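Local coordinates for protein fatty Acyl-Adenylate Ligase (PDB 3PBK) that belongs to the AMP-binding enzyme family of the ANL clan and holds 5'-o-[(s)-(dodecanoyloxy)(hydroxy)phosphoryl]adenosine in its pocket, at residues Ala62-Ser67 / Ala157-Leu162; Ala129-Gly134 / Leu151-His156. One frame throughout, in Å; residues are numbered along the deposited sequence.

Interaction 1: residues Ala62-Ser67 / Ala157-Leu162; sequences AKRLLS and AWFKAL
Arg64 grips Phe159 twice, through the backbone carbonyl and through the ring. Its NE gives a hydrogen bond to Phe159 O at 2.8 Å. The acceptor lies practically in the guanidinium plane, but the approach is tilted 34° from the carbonyl plane and the bond is far from straight. Leu162 N, donating within its own segment, reaches the same oxygen from the opposite face of the carbonyl plane, so that Phe159 O has two donors. Farther along the arginine, NH2 hangs over one face of the Phe159 ring, toward its rim, 3.7 Å from CZ. Arg64 CZ is 4.5 Å from the ring centroid in a cation-pi contact, with guanidinium and ring inclined 39° to one another.

The bend of the arginine chain at chi3 (-71°) brings NE to the carbonyl and lays NH2 over the ring. Lower down, Arg64 CB rests on Leu162 CB at 3.8 Å. Leu65, one residue on, sets its CG 3.7 Å from Phe159 CE1 as the apolar neighbour of the ring. Phe159 has CG anti to its backbone N, and this swings the ring toward helix 51-67. Ser67 OG donates to Arg64 O at 2.8 Å, in the plane of that carbonyl, back along its own helix.

Helix 84-95 lies next to this packing, with Ala89 touching Phe159 and Cys93 touching Leu65. The contact thus joins the end of helix 51-67 to the short helix 156-160 and the turn that follows it. With NH2 over the face of an aromatic ring and NE on a main-chain oxygen, the buried Arg64 is probably held in place without a carboxylate across this interface, its positive charge probably eased in part by the ring and the carbonyl dipole.

Interaction 2: residues Ala129-Gly134 / Leu151-His156; sequences AAIITG and LHVLSH
Ala130-Thr133 and His152-Ser155 run side by side as the two parallel strands of a beta-alpha-beta unit whose crossover is helix 138-144. Strand 152-155 forms an edge of the four-stranded parallel sheet, and strand 75-79 flanks 130-133 across from it. Backbone bonds alternate between the strands: Ile131 N to His152 O, Leu154 N to Ile131 O at 2.9 Å, and Thr133 N to Leu154 O.

From CB outward, His152 first meets Ala130 CB at 3.8 Å, on the sheet face these two share with Ile132 and Leu154. CG next passes close to Ala129 O, and chi1 of -67° keeps the ring beside the backbone N, with its ND1 edge toward the start of the neighbouring strand. ND1 then donates to Ala129 O at 3.1 Å; the oxygen lies in the plane of the ring and the bond is nearly straight, at 165°. Beyond it, His152 CE1 is still 4.1 Å from Ala129 O. His152 N adds a weak bond to the same oxygen, so backbone and ring close on one carbonyl from a single residue.

The other face carries Ile131 and Val153, whose CG2 atoms meet at 3.7 Å. Ile131 CG2 also touches Leu151 CD2 at 3.6 Å, while helix 138-144 packs on Val153 through Leu138 and Asn142 and on Thr133 through Val141. At the far end Ser155 is the N-cap of helix 156-160, its OG accepting from Trp158 N. His156 N makes a weak bond to Thr133 O as the chain turns from strand to helix, and the side chain of His156 touches Glu85 and Ala89 of helix 84-95. Against one face of its ring sits Ile132, CG2 anti to the backbone N: the methyl lies over the ring centre in a CH-pi contact, 3.5 Å from the centroid and 7° off the normal.

From the N terminus, the chain leaves interaction 1 at the end of helix 51-67, runs through strand 75-79, helix 84-95, strand 99-103 and helix 112-126, and reaches strand 130-133. There interaction 2 closes a short loop across helix 138-144 with strand 152-155. Helix 156-160 follows directly and returns to helix 51-67, closing the longer loop of interaction 1, which encloses the shorter one without crossing it. The two contacts meet where Phe159 CD2 packs on Ile132 CD1 at 3.6 Å and Leu162 CD2 on Leu154 CD2 at 3.7 Å. Together they tie the edge of the four-stranded parallel sheet to helix 51-67.

Interaction 1: residues Ala62-Ser67 / Ala157-Leu162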
ATOM      1  N   ALA A  62     -25.494  10.650   3.566  1.00 27.79           N
ATOM      2  CA  ALA A  62     -25.200  11.195   4.878  1.00 28.53           C
ATOM      3  C   ALA A  62     -26.476  11.284   5.735  1.00 30.71           C
ATOM      4  O   ALA A  62     -26.462  10.989   6.933  1.00 29.96           O
ATOM      5  CB  ALA A  62     -24.530  12.561   4.745  1.00 27.52           C
ATOM      6  N   LYS A  63     -27.582  11.681   5.113  1.00 31.93           N
ATOM      7  CA  LYS A  63     -28.842  11.814   5.837  1.00 32.38           C
ATOM      8  C   LYS A  63     -29.480  10.452   6.113  1.00 32.46           C
ATOM      9  O   LYS A  63     -29.970  10.209   7.214  1.00 33.12           O
ATOM     10  CB  LYS A  63     -29.802  12.749   5.100  1.00 33.66           C
ATOM     11  CG  LYS A  63     -29.443  14.222   5.239  1.00 33.62           C
ATOM     12  CD  LYS A  63     -30.240  15.087   4.268  1.00 36.06           C
ATOM     13  CE  LYS A  63     -30.067  16.569   4.576  1.00 36.55           C
ATOM     14  NZ  LYS A  63     -31.012  17.420   3.800  1.00 35.25           N
ATOM     15  N   ARG A  64     -29.465   9.558   5.129  1.00 31.27           N
ATOM     16  CA  ARG A  64     -29.914   8.196   5.373  1.00 31.51           C
ATOM     17  C   ARG A  64     -29.203   7.631   6.595  1.00 31.57           C
ATOM     18  O   ARG A  64     -29.836   7.225   7.567  1.00 32.62           O
ATOM     19  CB  ARG A  64     -29.650   7.308   4.164  1.00 32.26           C
ATOM     20  CG  ARG A  64     -30.449   7.684   2.934  1.00 33.17           C
ATOM     21  CD  ARG A  64     -30.583   6.501   1.977  1.00 33.29           C
ATOM     22  NE  ARG A  64     -29.329   6.154   1.307  1.00 32.81           N
ATOM     23  CZ  ARG A  64     -28.653   6.978   0.507  1.00 32.51           C
ATOM     24  NH1 ARG A  64     -29.093   8.215   0.298  1.00 32.49           N
ATOM     25  NH2 ARG A  64     -27.527   6.578  -0.073  1.00 32.22           N
ATOM     26  N   LEU A  65     -27.877   7.625   6.543  1.00 31.02           N
ATOM     27  CA  LEU A  65     -27.065   7.116   7.640  1.00 30.64           C
ATOM     28  C   LEU A  65     -27.471   7.661   8.999  1.00 31.35           C
ATOM     29  O   LEU A  65     -27.443   6.942   9.991  1.00 32.65           O
ATOM     30  CB  LEU A  65     -25.591   7.418   7.392  1.00 29.64           C
ATOM     31  CG  LEU A  65     -24.877   6.367   6.556  1.00 28.40           C
ATOM     32  CD1 LEU A  65     -23.393   6.652   6.493  1.00 25.50           C
ATOM     33  CD2 LEU A  65     -25.149   5.009   7.156  1.00 27.52           C
ATOM     34  N   LEU A  66     -27.841   8.933   9.049  1.00 31.87           N
ATOM     35  CA  LEU A  66     -28.205   9.563  10.314  1.00 32.65           C
ATOM     36  C   LEU A  66     -29.575   9.116  10.835  1.00 34.04           C
ATOM     37  O   LEU A  66     -29.827   9.140  12.046  1.00 34.25           O
ATOM     38  CB  LEU A  66     -28.148  11.081  10.185  1.00 31.94           C
ATOM     39  CG  LEU A  66     -26.724  11.622  10.073  1.00 31.29           C
ATOM     40  CD1 LEU A  66     -26.733  13.068   9.605  1.00 31.01           C
ATOM     41  CD2 LEU A  66     -25.988  11.466  11.403  1.00 29.97           C
ATOM     42  N   SER A  67     -30.450   8.696   9.924  1.00 32.98           N
ATOM     43  CA  SER A  67     -31.769   8.233  10.316  1.00 33.22           C
ATOM     44  C   SER A  67     -31.617   7.005  11.194  1.00 34.16           C
ATOM     45  O   SER A  67     -32.550   6.592  11.871  1.00 35.16           O
ATOM     46  CB  SER A  67     -32.617   7.903   9.092  1.00 33.58           C
ATOM     47  OG  SER A  67     -32.364   6.586   8.644  1.00 34.13           O
ATOM     48  N   ALA A 157     -28.081  -1.824  -1.040  1.00 34.56           N
ATOM     49  CA  ALA A 157     -29.468  -1.594  -1.430  1.00 34.15           C
ATOM     50  C   ALA A 157     -30.304  -1.122  -0.242  1.00 35.11           C
ATOM     51  O   ALA A 157     -30.965  -0.085  -0.322  1.00 35.18           O
ATOM     52  CB  ALA A 157     -30.059  -2.843  -2.036  1.00 34.24           C
ATOM     53  N   TRP A 158     -30.274  -1.878   0.859  1.00 36.05           N
ATOM     54  CA  TRP A 158     -30.982  -1.476   2.079  1.00 35.86           C
ATOM     55  C   TRP A 158     -30.512  -0.084   2.513  1.00 35.19           C
ATOM     56  O   TRP A 158     -31.316   0.773   2.875  1.00 34.78           O
ATOM     57  CB  TRP A 158     -30.796  -2.493   3.219  1.00 36.22           C
ATOM     58  CG  TRP A 158     -30.982  -3.952   2.822  1.00 39.72           C
ATOM     59  CD1 TRP A 158     -31.533  -4.428   1.658  1.00 40.47           C
ATOM     60  CD2 TRP A 158     -30.636  -5.119   3.606  1.00 41.85           C
ATOM     61  NE1 TRP A 158     -31.528  -5.810   1.659  1.00 42.63           N
ATOM     62  CE2 TRP A 158     -30.992  -6.261   2.841  1.00 41.63           C
ATOM     63  CE3 TRP A 158     -30.054  -5.310   4.872  1.00 40.12           C
ATOM     64  CZ2 TRP A 158     -30.787  -7.571   3.300  1.00 39.74           C
ATOM     65  CZ3 TRP A 158     -29.852  -6.617   5.329  1.00 39.56           C
ATOM     66  CH2 TRP A 158     -30.218  -7.728   4.542  1.00 39.92           C
ATOM     67  N   PHE A 159     -29.204   0.140   2.460  1.00 34.71           N
ATOM     68  CA  PHE A 159     -28.644   1.451   2.760  1.00 34.17           C
ATOM     69  C   PHE A 159     -29.246   2.547   1.868  1.00 34.08           C
ATOM     70  O   PHE A 159     -29.723   3.569   2.370  1.00 34.18           O
ATOM     71  CB  PHE A 159     -27.112   1.410   2.654  1.00 33.16           C
ATOM     72  CG  PHE A 159     -26.460   2.771   2.582  1.00 32.35           C
ATOM     73  CD1 PHE A 159     -26.824   3.783   3.455  1.00 32.24           C
ATOM     74  CD2 PHE A 159     -25.458   3.026   1.650  1.00 31.93           C
ATOM     75  CE1 PHE A 159     -26.219   5.034   3.385  1.00 31.21           C
ATOM     76  CE2 PHE A 159     -24.844   4.270   1.581  1.00 30.44           C
ATOM     77  CZ  PHE A 159     -25.226   5.274   2.448  1.00 29.95           C
ATOM     78  N   LYS A 160     -29.232   2.337   0.552  1.00 33.74           N
ATOM     79  CA  LYS A 160     -29.776   3.330  -0.373  1.00 33.89           C
ATOM     80  C   LYS A 160     -31.281   3.461  -0.153  1.00 35.00           C
ATOM     81  O   LYS A 160     -31.901   4.475  -0.511  1.00 34.16           O
ATOM     82  CB  LYS A 160     -29.480   2.959  -1.830  1.00 32.00           C
ATOM     83  CG  LYS A 160     -28.010   2.776  -2.147  1.00 31.04           C
ATOM     84  CD  LYS A 160     -27.725   2.981  -3.628  1.00 31.28           C
ATOM     85  CE  LYS A 160     -26.421   2.300  -4.051  1.00 32.41           C
ATOM     86  NZ  LYS A 160     -26.059   2.553  -5.485  1.00 30.70           N
ATOM     87  N   ALA A 161     -31.849   2.428   0.465  1.00 35.13           N
ATOM     88  CA  ALA A 161     -33.289   2.328   0.675  1.00 35.16           C
ATOM     89  C   ALA A 161     -33.764   3.036   1.949  1.00 33.85           C
ATOM     90  O   ALA A 161     -34.963   3.162   2.188  1.00 32.77           O
ATOM     91  CB  ALA A 161     -33.716   0.860   0.677  1.00 34.22           C
ATOM     92  N   LEU A 162     -32.822   3.506   2.757  1.00 34.50           N
ATOM     93  CA  LEU A 162     -33.156   4.207   3.996  1.00 35.26           C
ATOM     94  C   LEU A 162     -33.804   5.571   3.756  1.00 35.05           C
ATOM     95  O   LEU A 162     -33.770   6.105   2.641  1.00 34.49           O
ATOM     96  CB  LEU A 162     -31.914   4.362   4.882  1.00 34.74           C
ATOM     97  CG  LEU A 162     -31.757   3.364   6.031  1.00 34.22           C
ATOM     98  CD1 LEU A 162     -32.376   2.015   5.693  1.00 34.20           C
ATOM     99  CD2 LEU A 162     -30.293   3.213   6.415  1.00 33.82           C
TER

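Interaction 2: residues Ala129-Gly134 / Leu151-His156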
ATOM      1  N   ALA A 129     -20.755   0.983  14.379  1.00 28.86           N
ATOM      2  CA  ALA A 129     -22.160   0.947  14.764  1.00 29.71           C
ATOM      3  C   ALA A 129     -23.005   0.437  13.609  1.00 31.71           C
ATOM      4  O   ALA A 129     -24.206   0.195  13.754  1.00 33.54           O
ATOM      5  CB  ALA A 129     -22.621   2.315  15.187  1.00 29.60           C
ATOM      6  N   ALA A 130     -22.360   0.285  12.459  1.00 30.29           N
ATOM      7  CA  ALA A 130     -23.012  -0.186  11.245  1.00 30.88           C
ATOM      8  C   ALA A 130     -21.956  -0.633  10.227  1.00 29.35           C
ATOM      9  O   ALA A 130     -20.795  -0.243  10.302  1.00 27.87           O
ATOM     10  CB  ALA A 130     -23.892   0.908  10.663  1.00 29.57           C
ATOM     11  N   ILE A 131     -22.350  -1.463   9.276  1.00 29.34           N
ATOM     12  CA  ILE A 131     -21.418  -1.897   8.256  1.00 27.90           C
ATOM     13  C   ILE A 131     -22.158  -2.067   6.945  1.00 29.33           C
ATOM     14  O   ILE A 131     -23.149  -2.789   6.875  1.00 31.17           O
ATOM     15  CB  ILE A 131     -20.685  -3.204   8.657  1.00 28.40           C
ATOM     16  CG1 ILE A 131     -19.962  -3.808   7.453  1.00 27.54           C
ATOM     17  CG2 ILE A 131     -21.639  -4.216   9.256  1.00 30.58           C
ATOM     18  CD1 ILE A 131     -19.036  -4.934   7.826  1.00 27.31           C
ATOM     19  N   ILE A 132     -21.688  -1.380   5.913  1.00 27.99           N
ATOM     20  CA  ILE A 132     -22.327  -1.434   4.612  1.00 28.07           C
ATOM     21  C   ILE A 132     -21.535  -2.347   3.703  1.00 28.66           C
ATOM     22  O   ILE A 132     -20.329  -2.190   3.581  1.00 28.99           O
ATOM     23  CB  ILE A 132     -22.391  -0.047   3.999  1.00 27.04           C
ATOM     24  CG1 ILE A 132     -23.216   0.863   4.900  1.00 27.14           C
ATOM     25  CG2 ILE A 132     -22.970  -0.102   2.607  1.00 28.10           C
ATOM     26  CD1 ILE A 132     -23.284   2.271   4.419  1.00 26.97           C
ATOM     27  N   THR A 133     -22.213  -3.305   3.077  1.00 30.27           N
ATOM     28  CA  THR A 133     -21.564  -4.262   2.185  1.00 30.61           C
ATOM     29  C   THR A 133     -22.376  -4.496   0.924  1.00 31.67           C
ATOM     30  O   THR A 133     -23.563  -4.190   0.869  1.00 32.38           O
ATOM     31  CB  THR A 133     -21.393  -5.628   2.857  1.00 31.77           C
ATOM     32  OG1 THR A 133     -20.655  -6.495   1.993  1.00 32.79           O
ATOM     33  CG2 THR A 133     -22.747  -6.255   3.115  1.00 34.58           C
ATOM     34  N   GLY A 134     -21.728  -5.058  -0.086  1.00 33.35           N
ATOM     35  CA  GLY A 134     -22.419  -5.483  -1.288  1.00 34.98           C
ATOM     36  C   GLY A 134     -23.042  -6.852  -1.095  1.00 37.09           C
ATOM     37  O   GLY A 134     -22.631  -7.617  -0.218  1.00 37.03           O
ATOM     38  N   LEU A 151     -24.530  -4.183  16.043  1.00 39.94           N
ATOM     39  CA  LEU A 151     -24.068  -3.801  14.719  1.00 37.66           C
ATOM     40  C   LEU A 151     -25.188  -3.897  13.696  1.00 35.45           C
ATOM     41  O   LEU A 151     -25.727  -4.972  13.473  1.00 35.65           O
ATOM     42  CB  LEU A 151     -22.889  -4.684  14.301  1.00 37.74           C
ATOM     43  CG  LEU A 151     -22.252  -4.384  12.941  1.00 35.77           C
ATOM     44  CD1 LEU A 151     -21.755  -2.949  12.886  1.00 32.39           C
ATOM     45  CD2 LEU A 151     -21.132  -5.371  12.618  1.00 35.14           C
ATOM     46  N   HIS A 152     -25.551  -2.769  13.092  1.00 34.89           N
ATOM     47  CA  HIS A 152     -26.423  -2.787  11.923  1.00 35.23           C
ATOM     48  C   HIS A 152     -25.618  -3.369  10.767  1.00 35.71           C
ATOM     49  O   HIS A 152     -24.466  -2.985  10.552  1.00 34.10           O
ATOM     50  CB  HIS A 152     -26.846  -1.378  11.502  1.00 35.45           C
ATOM     51  CG  HIS A 152     -27.743  -0.675  12.472  1.00 39.29           C
ATOM     52  ND1 HIS A 152     -27.258   0.062  13.536  1.00 40.28           N
ATOM     53  CD2 HIS A 152     -29.090  -0.546  12.508  1.00 40.12           C
ATOM     54  CE1 HIS A 152     -28.273   0.591  14.199  1.00 40.63           C
ATOM     55  NE2 HIS A 152     -29.394   0.238  13.597  1.00 40.74           N
ATOM     56  N   VAL A 153     -26.227  -4.276  10.013  1.00 35.55           N
ATOM     57  CA  VAL A 153     -25.631  -4.773   8.786  1.00 32.83           C
ATOM     58  C   VAL A 153     -26.512  -4.369   7.618  1.00 32.93           C
ATOM     59  O   VAL A 153     -27.641  -4.828   7.486  1.00 34.57           O
ATOM     60  CB  VAL A 153     -25.483  -6.293   8.823  1.00 34.65           C
ATOM     61  CG1 VAL A 153     -25.269  -6.848   7.417  1.00 35.53           C
ATOM     62  CG2 VAL A 153     -24.349  -6.692   9.771  1.00 35.48           C
ATOM     63  N   LEU A 154     -26.002  -3.489   6.776  1.00 32.71           N
ATOM     64  CA  LEU A 154     -26.787  -2.987   5.663  1.00 34.34           C
ATOM     65  C   LEU A 154     -26.185  -3.412   4.336  1.00 35.60           C
ATOM     66  O   LEU A 154     -24.991  -3.220   4.108  1.00 34.57           O
ATOM     67  CB  LEU A 154     -26.851  -1.463   5.706  1.00 33.53           C
ATOM     68  CG  LEU A 154     -27.658  -0.833   6.843  1.00 34.66           C
ATOM     69  CD1 LEU A 154     -27.164  -1.275   8.215  1.00 34.13           C
ATOM     70  CD2 LEU A 154     -27.607   0.674   6.720  1.00 34.76           C
ATOM     71  N   SER A 155     -26.994  -3.992   3.454  1.00 36.19           N
ATOM     72  CA  SER A 155     -26.554  -4.137   2.079  1.00 35.01           C
ATOM     73  C   SER A 155     -26.537  -2.729   1.500  1.00 33.44           C
ATOM     74  O   SER A 155     -27.095  -1.802   2.091  1.00 33.65           O
ATOM     75  CB  SER A 155     -27.487  -5.057   1.288  1.00 37.40           C
ATOM     76  OG  SER A 155     -28.683  -4.397   0.912  1.00 37.38           O
ATOM     77  N   HIS A 156     -25.883  -2.541   0.366  1.00 32.84           N
ATOM     78  CA  HIS A 156     -25.879  -1.217  -0.234  1.00 32.69           C
ATOM     79  C   HIS A 156     -27.292  -0.831  -0.638  1.00 33.71           C
ATOM     80  O   HIS A 156     -27.662   0.338  -0.581  1.00 33.71           O
ATOM     81  CB  HIS A 156     -24.935  -1.148  -1.431  1.00 30.50           C
ATOM     82  CG  HIS A 156     -23.550  -0.706  -1.080  1.00 29.66           C
ATOM     83  ND1 HIS A 156     -22.560  -1.588  -0.704  1.00 29.59           N
ATOM     84  CD2 HIS A 156     -22.991   0.526  -1.048  1.00 29.52           C
ATOM     85  CE1 HIS A 156     -21.449  -0.920  -0.457  1.00 28.42           C
ATOM     86  NE2 HIS A 156     -21.681   0.365  -0.660  1.00 28.37           N
TER